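Local coordinates for hypothetical protein (Bacteroides caccae, PDB 4M8R), which is of unknown function but pairs an Ig-like N-terminal domain with a WD40-like domain of probable beta-propeller type, at residues A301-P306 / D366-S371; E297-D302 / Y329-S334. All blocks are in the same frame, centred on the assembly; numbering follows the deposited sequence.

Interactions 1 and 2 have centres about 8 Å apart in the WD40-like domain and share A301 and D302; both involve the sheet of strands 303-310 and 325-333. In interaction 2 the loop 297-302, leading into strand 303-310, lies against the end of strand 325-333. Interaction 1 carries strand 303-310 across to strand 368-373 of another sheet, in a buried contact. Probable backbone hydrogen bonds tie them, I305 O to M330 N at 2.8 Å and A303 O to Y332 N at 2.9 Å, and K368 CB packs on Y332 CE1 at 3.5 Å. No active site is known; a bound 1,2-ethanediol, probably from crystallisation, lies about 5 Å from the I305 side chain.

Interaction 1 (A301-P306 / D366-S371)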
ATOM      1  N   ALA A 301     -16.177 -39.813 -11.990  1.00 87.16           N
ATOM      2  CA  ALA A 301     -17.200 -39.104 -12.762  1.00 85.73           C
ATOM      3  C   ALA A 301     -16.824 -38.968 -14.238  1.00 84.86           C
ATOM      4  O   ALA A 301     -15.747 -39.388 -14.657  1.00 85.31           O
ATOM      5  CB  ALA A 301     -17.435 -37.730 -12.154  1.00 83.39           C
ATOM      6  N   ASP A 302     -17.726 -38.379 -15.018  1.00 84.63           N
ATOM      7  CA  ASP A 302     -17.530 -38.228 -16.462  1.00 84.30           C
ATOM      8  C   ASP A 302     -16.795 -36.946 -16.840  1.00 81.68           C
ATOM      9  O   ASP A 302     -16.313 -36.824 -17.962  1.00 81.75           O
ATOM     10  CB  ASP A 302     -18.876 -38.305 -17.184  1.00 85.78           C
ATOM     11  CG  ASP A 302     -19.534 -39.660 -17.025  1.00 87.89           C
ATOM     12  OD1 ASP A 302     -18.838 -40.677 -17.211  1.00 87.79           O
ATOM     13  OD2 ASP A 302     -20.743 -39.708 -16.717  1.00 89.83           O
ATOM     14  N   ALA A 303     -16.731 -35.994 -15.912  1.00 80.77           N
ATOM     15  CA  ALA A 303     -15.846 -34.831 -16.046  1.00 77.03           C
ATOM     16  C   ALA A 303     -15.668 -34.157 -14.692  1.00 75.96           C
ATOM     17  O   ALA A 303     -16.607 -34.092 -13.891  1.00 77.96           O
ATOM     18  CB  ALA A 303     -16.389 -33.837 -17.063  1.00 76.12           C
ATOM     19  N   ILE A 304     -14.451 -33.687 -14.429  1.00 72.78           N
ATOM     20  CA  ILE A 304     -14.143 -32.981 -13.193  1.00 70.56           C
ATOM     21  C   ILE A 304     -13.228 -31.806 -13.505  1.00 68.45           C
ATOM     22  O   ILE A 304     -12.165 -31.984 -14.102  1.00 68.25           O
ATOM     23  CB  ILE A 304     -13.459 -33.891 -12.155  1.00 70.91           C
ATOM     24  CG1 ILE A 304     -14.361 -35.080 -11.808  1.00 74.51           C
ATOM     25  CG2 ILE A 304     -13.133 -33.105 -10.887  1.00 68.77           C
ATOM     26  CD1 ILE A 304     -13.739 -36.060 -10.838  1.00 75.70           C
ATOM     27  N   ILE A 305     -13.654 -30.613 -13.105  1.00 65.81           N
ATOM     28  CA  ILE A 305     -12.859 -29.409 -13.280  1.00 64.07           C
ATOM     29  C   ILE A 305     -12.761 -28.684 -11.939  1.00 61.99           C
ATOM     30  O   ILE A 305     -13.786 -28.350 -11.347  1.00 63.25           O
ATOM     31  CB  ILE A 305     -13.497 -28.464 -14.315  1.00 64.95           C
ATOM     32  CG1 ILE A 305     -13.785 -29.213 -15.622  1.00 67.30           C
ATOM     33  CG2 ILE A 305     -12.589 -27.265 -14.574  1.00 62.47           C
ATOM     34  CD1 ILE A 305     -14.593 -28.408 -16.623  1.00 67.87           C
ATOM     35  N   PRO A 306     -11.532 -28.432 -11.455  1.00 58.35           N
ATOM     36  CA  PRO A 306     -11.402 -27.638 -10.241  1.00 56.58           C
ATOM     37  C   PRO A 306     -11.729 -26.167 -10.494  1.00 54.76           C
ATOM     38  O   PRO A 306     -11.539 -25.675 -11.605  1.00 54.07           O
ATOM     39  CB  PRO A 306      -9.917 -27.785  -9.868  1.00 56.49           C
ATOM     40  CG  PRO A 306      -9.359 -28.836 -10.764  1.00 57.75           C
ATOM     41  CD  PRO A 306     -10.222 -28.844 -11.982  1.00 58.30           C
ATOM     42  N   ASP A 366     -28.861 -31.958 -17.133  1.00103.25           N
ATOM     43  CA  ASP A 366     -28.889 -31.931 -18.597  1.00105.11           C
ATOM     44  C   ASP A 366     -28.050 -30.788 -19.191  1.00104.20           C
ATOM     45  O   ASP A 366     -28.398 -30.237 -20.236  1.00108.79           O
ATOM     46  CB  ASP A 366     -30.338 -31.855 -19.103  1.00107.56           C
ATOM     47  N   LYS A 367     -26.959 -30.424 -18.513  1.00 99.75           N
ATOM     48  CA  LYS A 367     -25.984 -29.457 -19.036  1.00 93.74           C
ATOM     49  C   LYS A 367     -24.583 -29.872 -18.618  1.00 86.99           C
ATOM     50  O   LYS A 367     -24.360 -30.227 -17.462  1.00 84.57           O
ATOM     51  CB  LYS A 367     -26.280 -28.039 -18.541  1.00 94.39           C
ATOM     52  CG  LYS A 367     -27.600 -27.498 -19.063  1.00101.85           C
ATOM     53  CD  LYS A 367     -27.749 -25.998 -18.881  1.00104.14           C
ATOM     54  CE  LYS A 367     -29.132 -25.557 -19.343  1.00108.37           C
ATOM     55  NZ  LYS A 367     -29.295 -24.079 -19.364  1.00108.67           N
ATOM     56  N   LYS A 368     -23.649 -29.834 -19.565  1.00 84.21           N
ATOM     57  CA  LYS A 368     -22.268 -30.242 -19.319  1.00 80.82           C
ATOM     58  C   LYS A 368     -21.324 -29.041 -19.339  1.00 75.40           C
ATOM     59  O   LYS A 368     -21.206 -28.351 -20.354  1.00 75.52           O
ATOM     60  CB  LYS A 368     -21.825 -31.263 -20.370  1.00 84.12           C
ATOM     61  CG  LYS A 368     -20.456 -31.869 -20.093  1.00 84.56           C
ATOM     62  CD  LYS A 368     -20.061 -32.900 -21.136  1.00 87.59           C
ATOM     63  CE  LYS A 368     -18.652 -33.412 -20.883  1.00 86.83           C
ATOM     64  NZ  LYS A 368     -18.137 -34.229 -22.013  1.00 90.39           N
ATOM     65  N   VAL A 369     -20.653 -28.800 -18.215  1.00 70.56           N
ATOM     66  CA  VAL A 369     -19.665 -27.729 -18.114  1.00 63.91           C
ATOM     67  C   VAL A 369     -18.386 -28.169 -18.810  1.00 62.27           C
ATOM     68  O   VAL A 369     -17.868 -29.237 -18.510  1.00 62.50           O
ATOM     69  CB  VAL A 369     -19.326 -27.403 -16.645  1.00 62.53           C
ATOM     70  CG1 VAL A 369     -18.206 -26.369 -16.567  1.00 59.67           C
ATOM     71  CG2 VAL A 369     -20.556 -26.904 -15.901  1.00 63.17           C
ATOM     72  N   VAL A 370     -17.887 -27.347 -19.730  1.00 61.68           N
ATOM     73  CA  VAL A 370     -16.647 -27.654 -20.466  1.00 62.26           C
ATOM     74  C   VAL A 370     -15.506 -26.664 -20.223  1.00 58.60           C
ATOM     75  O   VAL A 370     -14.364 -26.934 -20.598  1.00 57.48           O
ATOM     76  CB  VAL A 370     -16.889 -27.755 -21.988  1.00 65.49           C
ATOM     77  CG1 VAL A 370     -17.671 -29.021 -22.310  1.00 68.51           C
ATOM     78  CG2 VAL A 370     -17.595 -26.512 -22.518  1.00 65.36           C
ATOM     79  N   SER A 371     -15.813 -25.525 -19.611  1.00 56.06           N
ATOM     80  CA  SER A 371     -14.793 -24.571 -19.225  1.00 53.80           C
ATOM     81  C   SER A 371     -15.277 -23.739 -18.046  1.00 52.75           C
ATOM     82  O   SER A 371     -16.467 -23.438 -17.936  1.00 51.66           O
ATOM     83  CB  SER A 371     -14.451 -23.656 -20.399  1.00 55.29           C
ATOM     84  OG  SER A 371     -13.227 -22.976 -20.181  1.00 56.27           O
TER
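The methyl CD1 of I305 stands over the face of the V370-S371 peptide, and above but outside the oxygen rim of the V369-V370 peptide. It sits almost straight above the V370 carbonyl carbon, 4.1 Å from V370 C, and is displaced beyond the carbonyl oxygen of the preceding peptide, 3.9 Å from V369 O. The same I305 CD1 also meets V369 CG1 at 4.1 Å, a branch placed there because it lies anti to the backbone N of V369 (chi1 175°). The extended end of I305 (chi2 172°) carries CD1 farthest across, and CD1 makes all its close contacts. Further along, the fully extended chain of K368 brings CE to 4.5 Å from A303 CB, a marginal touch at the partly exposed end. The strands 303-306 and 368-371 run 8.2 Å apart at closest approach, their directions 48° from each other, too far for backbone pairing. Each is the first strand of its own four-stranded antiparallel sheet, consistent with innermost strands of adjacent blades in a beta-propeller. Outside the pair, V369 packs on V384 and F386 of its own sheet and I305 touches Y260 of a loop. With no hydrogen bond or salt bridge between the two segments, this blade-to-blade contact rests on dispersion between methyls and peptide surfaces, and its direct cohesion is nonpolar and modest.

Interaction 2 (E297-D302 / Y329-S334); sequences EGIEAD and YMIYYS
A301 and D302 press closely on the end of strand 329-333, whereas I299 and the side chain of E300 touch it more lightly. A301 CB lies over one face of the Y333 ring, 3.6 Å above its plane and offset toward the rim, a CH-pi contact; E300 O comes to the ring edge, 3.5 Å from Y333 CE1. The ring gets there because Y333 CG sits beside its backbone N (chi1 -67°). A301 CB also meets I331 CG2 at 3.8 Å. D302 N donates to Y332 O, nearly in line with the carbonyl but with a bent N-H angle of 139°. Here D302 and A303 both face Y332, a classic beta bulge where strand 303-310 begins beside strand 325-333, in what is probably a propeller blade. The D302 carboxylate reaches past the strand end: OD2 accepts S334 N through its anti lone pair at 2.8 Å, nearly straight at 170°, and takes a weak bond from S334 OG at 3.0 Å. Its other oxygen, OD1, forms a salt bridge with K281. Replacing D302 by alanine would remove the carboxylate and is likely to leave S334 N and the K281 ammonium without their shared partner, and the turn after the strand less firmly fixed. I299 is loosely packed, its CG2 4.1 Å from Y333 OH and 4.4 Å from I331 CD1. The solvent side lies at E300, whose CB points away from the strand, and at S334, whose bonds to D302 run along this exposed margin.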
ATOM      1  N   GLU A 297     -10.833 -40.101  -2.507  1.00 97.48           N
ATOM      2  CA  GLU A 297     -11.525 -41.365  -2.794  1.00100.84           C
ATOM      3  C   GLU A 297     -13.044 -41.234  -2.884  1.00 99.55           C
ATOM      4  O   GLU A 297     -13.632 -40.292  -2.358  1.00 95.69           O
ATOM      5  CB  GLU A 297     -11.180 -42.416  -1.730  1.00105.36           C
ATOM      6  CG  GLU A 297      -9.714 -42.840  -1.696  1.00108.45           C
ATOM      7  CD  GLU A 297      -9.287 -43.668  -2.900  1.00109.79           C
ATOM      8  OE1 GLU A 297     -10.157 -44.089  -3.695  1.00108.41           O
ATOM      9  OE2 GLU A 297      -8.066 -43.901  -3.052  1.00107.87           O
ATOM     10  N   GLY A 298     -13.663 -42.192  -3.571  1.00103.17           N
ATOM     11  CA  GLY A 298     -15.121 -42.314  -3.622  1.00103.95           C
ATOM     12  C   GLY A 298     -15.815 -41.634  -4.794  1.00103.28           C
ATOM     13  O   GLY A 298     -17.021 -41.793  -4.968  1.00105.47           O
ATOM     14  N   ILE A 299     -15.064 -40.884  -5.601  1.00102.78           N
ATOM     15  CA  ILE A 299     -15.631 -40.179  -6.751  1.00 99.59           C
ATOM     16  C   ILE A 299     -14.964 -40.617  -8.056  1.00 95.79           C
ATOM     17  O   ILE A 299     -13.743 -40.518  -8.208  1.00 91.87           O
ATOM     18  CB  ILE A 299     -15.497 -38.645  -6.600  1.00 98.88           C
ATOM     19  CG1 ILE A 299     -16.339 -38.141  -5.418  1.00100.12           C
ATOM     20  CG2 ILE A 299     -15.916 -37.934  -7.883  1.00 97.48           C
ATOM     21  CD1 ILE A 299     -15.597 -38.089  -4.099  1.00101.32           C
ATOM     22  N   GLU A 300     -15.783 -41.103  -8.986  1.00 94.47           N
ATOM     23  CA  GLU A 300     -15.350 -41.405 -10.347  1.00 94.33           C
ATOM     24  C   GLU A 300     -16.447 -40.918 -11.296  1.00 92.39           C
ATOM     25  O   GLU A 300     -17.516 -41.526 -11.386  1.00 94.29           O
ATOM     26  CB  GLU A 300     -15.090 -42.904 -10.517  1.00100.29           C
ATOM     27  CG  GLU A 300     -14.371 -43.269 -11.809  1.00104.03           C
ATOM     28  CD  GLU A 300     -13.779 -44.671 -11.783  1.00109.28           C
ATOM     29  OE1 GLU A 300     -14.551 -45.648 -11.665  1.00110.10           O
ATOM     30  OE2 GLU A 300     -12.539 -44.795 -11.894  1.00109.29           O
ATOM     31  N   ALA A 301     -16.177 -39.813 -11.990  1.00 87.16           N
ATOM     32  CA  ALA A 301     -17.200 -39.104 -12.762  1.00 85.73           C
ATOM     33  C   ALA A 301     -16.824 -38.968 -14.238  1.00 84.86           C
ATOM     34  O   ALA A 301     -15.747 -39.388 -14.657  1.00 85.31           O
ATOM     35  CB  ALA A 301     -17.435 -37.730 -12.154  1.00 83.39           C
ATOM     36  N   ASP A 302     -17.726 -38.379 -15.018  1.00 84.63           N
ATOM     37  CA  ASP A 302     -17.530 -38.228 -16.462  1.00 84.30           C
ATOM     38  C   ASP A 302     -16.795 -36.946 -16.840  1.00 81.68           C
ATOM     39  O   ASP A 302     -16.313 -36.824 -17.962  1.00 81.75           O
ATOM     40  CB  ASP A 302     -18.876 -38.305 -17.184  1.00 85.78           C
ATOM     41  CG  ASP A 302     -19.534 -39.660 -17.025  1.00 87.89           C
ATOM     42  OD1 ASP A 302     -18.838 -40.677 -17.211  1.00 87.79           O
ATOM     43  OD2 ASP A 302     -20.743 -39.708 -16.717  1.00 89.83           O
ATOM     44  N   TYR A 329     -14.686 -28.525  -6.728  1.00 57.36           N
ATOM     45  CA  TYR A 329     -14.699 -29.308  -7.949  1.00 57.78           C
ATOM     46  C   TYR A 329     -16.075 -29.228  -8.607  1.00 57.52           C
ATOM     47  O   TYR A 329     -17.099 -29.372  -7.933  1.00 58.34           O
ATOM     48  CB  TYR A 329     -14.415 -30.769  -7.619  1.00 61.41           C
ATOM     49  CG  TYR A 329     -12.964 -31.115  -7.350  1.00 62.38           C
ATOM     50  CD1 TYR A 329     -12.024 -31.108  -8.375  1.00 61.04           C
ATOM     51  CD2 TYR A 329     -12.544 -31.513  -6.081  1.00 65.85           C
ATOM     52  CE1 TYR A 329     -10.704 -31.453  -8.143  1.00 62.45           C
ATOM     53  CE2 TYR A 329     -11.224 -31.863  -5.840  1.00 67.25           C
ATOM     54  CZ  TYR A 329     -10.309 -31.832  -6.875  1.00 66.15           C
ATOM     55  OH  TYR A 329      -8.996 -32.185  -6.646  1.00 68.88           O
HETATM   56  N   MSE A 330     -16.091 -28.984  -9.916  1.00 56.41           N
HETATM   57  CA  MSE A 330     -17.292 -29.175 -10.724  1.00 57.65           C
HETATM   58  C   MSE A 330     -17.291 -30.633 -11.086  1.00 60.91           C
HETATM   59  O   MSE A 330     -16.338 -31.115 -11.693  1.00 60.07           O
HETATM   60  CB  MSE A 330     -17.268 -28.323 -11.991  1.00 55.59           C
HETATM   61  CG  MSE A 330     -18.611 -28.303 -12.729  1.00 57.21           C
HETATM   62 SE   MSE A 330     -19.007 -29.988 -13.695  0.75 60.03          SE
HETATM   63  CE  MSE A 330     -17.395 -30.177 -14.821  1.00 58.32           C
ATOM     64  N   ILE A 331     -18.352 -31.353 -10.720  1.00 64.01           N
ATOM     65  CA  ILE A 331     -18.446 -32.786 -10.987  1.00 68.46           C
ATOM     66  C   ILE A 331     -19.624 -33.071 -11.915  1.00 69.77           C
ATOM     67  O   ILE A 331     -20.758 -32.707 -11.604  1.00 69.72           O
ATOM     68  CB  ILE A 331     -18.594 -33.579  -9.672  1.00 72.28           C
ATOM     69  CG1 ILE A 331     -17.300 -33.461  -8.863  1.00 72.05           C
ATOM     70  CG2 ILE A 331     -18.904 -35.046  -9.950  1.00 75.94           C
ATOM     71  CD1 ILE A 331     -17.447 -33.847  -7.410  1.00 75.83           C
ATOM     72  N   TYR A 332     -19.347 -33.730 -13.043  1.00 70.43           N
ATOM     73  CA  TYR A 332     -20.359 -33.993 -14.068  1.00 72.43           C
ATOM     74  C   TYR A 332     -20.584 -35.484 -14.295  1.00 77.22           C
ATOM     75  O   TYR A 332     -19.630 -36.240 -14.459  1.00 77.50           O
ATOM     76  CB  TYR A 332     -19.956 -33.334 -15.393  1.00 70.41           C
ATOM     77  CG  TYR A 332     -20.795 -33.771 -16.579  1.00 72.37           C
ATOM     78  CD1 TYR A 332     -22.040 -33.202 -16.821  1.00 72.68           C
ATOM     79  CD2 TYR A 332     -20.341 -34.754 -17.453  1.00 75.00           C
ATOM     80  CE1 TYR A 332     -22.812 -33.599 -17.899  1.00 75.73           C
ATOM     81  CE2 TYR A 332     -21.105 -35.159 -18.535  1.00 78.24           C
ATOM     82  CZ  TYR A 332     -22.340 -34.581 -18.754  1.00 78.78           C
ATOM     83  OH  TYR A 332     -23.101 -34.989 -19.829  1.00 81.88           O
ATOM     84  N   TYR A 333     -21.853 -35.889 -14.311  1.00 81.33           N
ATOM     85  CA  TYR A 333     -22.249 -37.247 -14.676  1.00 88.15           C
ATOM     86  C   TYR A 333     -23.191 -37.169 -15.875  1.00 91.00           C
ATOM     87  O   TYR A 333     -24.098 -36.334 -15.895  1.00 91.19           O
ATOM     88  CB  TYR A 333     -22.965 -37.940 -13.513  1.00 91.88           C
ATOM     89  CG  TYR A 333     -22.090 -38.212 -12.301  1.00 91.57           C
ATOM     90  CD1 TYR A 333     -21.262 -39.331 -12.252  1.00 93.58           C
ATOM     91  CD2 TYR A 333     -22.103 -37.356 -11.198  1.00 88.85           C
ATOM     92  CE1 TYR A 333     -20.466 -39.587 -11.145  1.00 93.80           C
ATOM     93  CE2 TYR A 333     -21.313 -37.605 -10.085  1.00 88.58           C
ATOM     94  CZ  TYR A 333     -20.496 -38.720 -10.061  1.00 91.27           C
ATOM     95  OH  TYR A 333     -19.707 -38.972  -8.955  1.00 91.31           O
ATOM     96  N   SER A 334     -22.987 -38.040 -16.862  1.00 94.02           N
ATOM     97  CA  SER A 334     -23.810 -38.031 -18.076  1.00 96.00           C
ATOM     98  C   SER A 334     -25.211 -38.620 -17.865  1.00100.41           C
ATOM     99  O   SER A 334     -26.120 -38.330 -18.638  1.00101.65           O
ATOM    100  CB  SER A 334     -23.109 -38.770 -19.223  1.00 96.68           C
ATOM    101  OG  SER A 334     -21.728 -38.474 -19.260  1.00 91.79           O
TER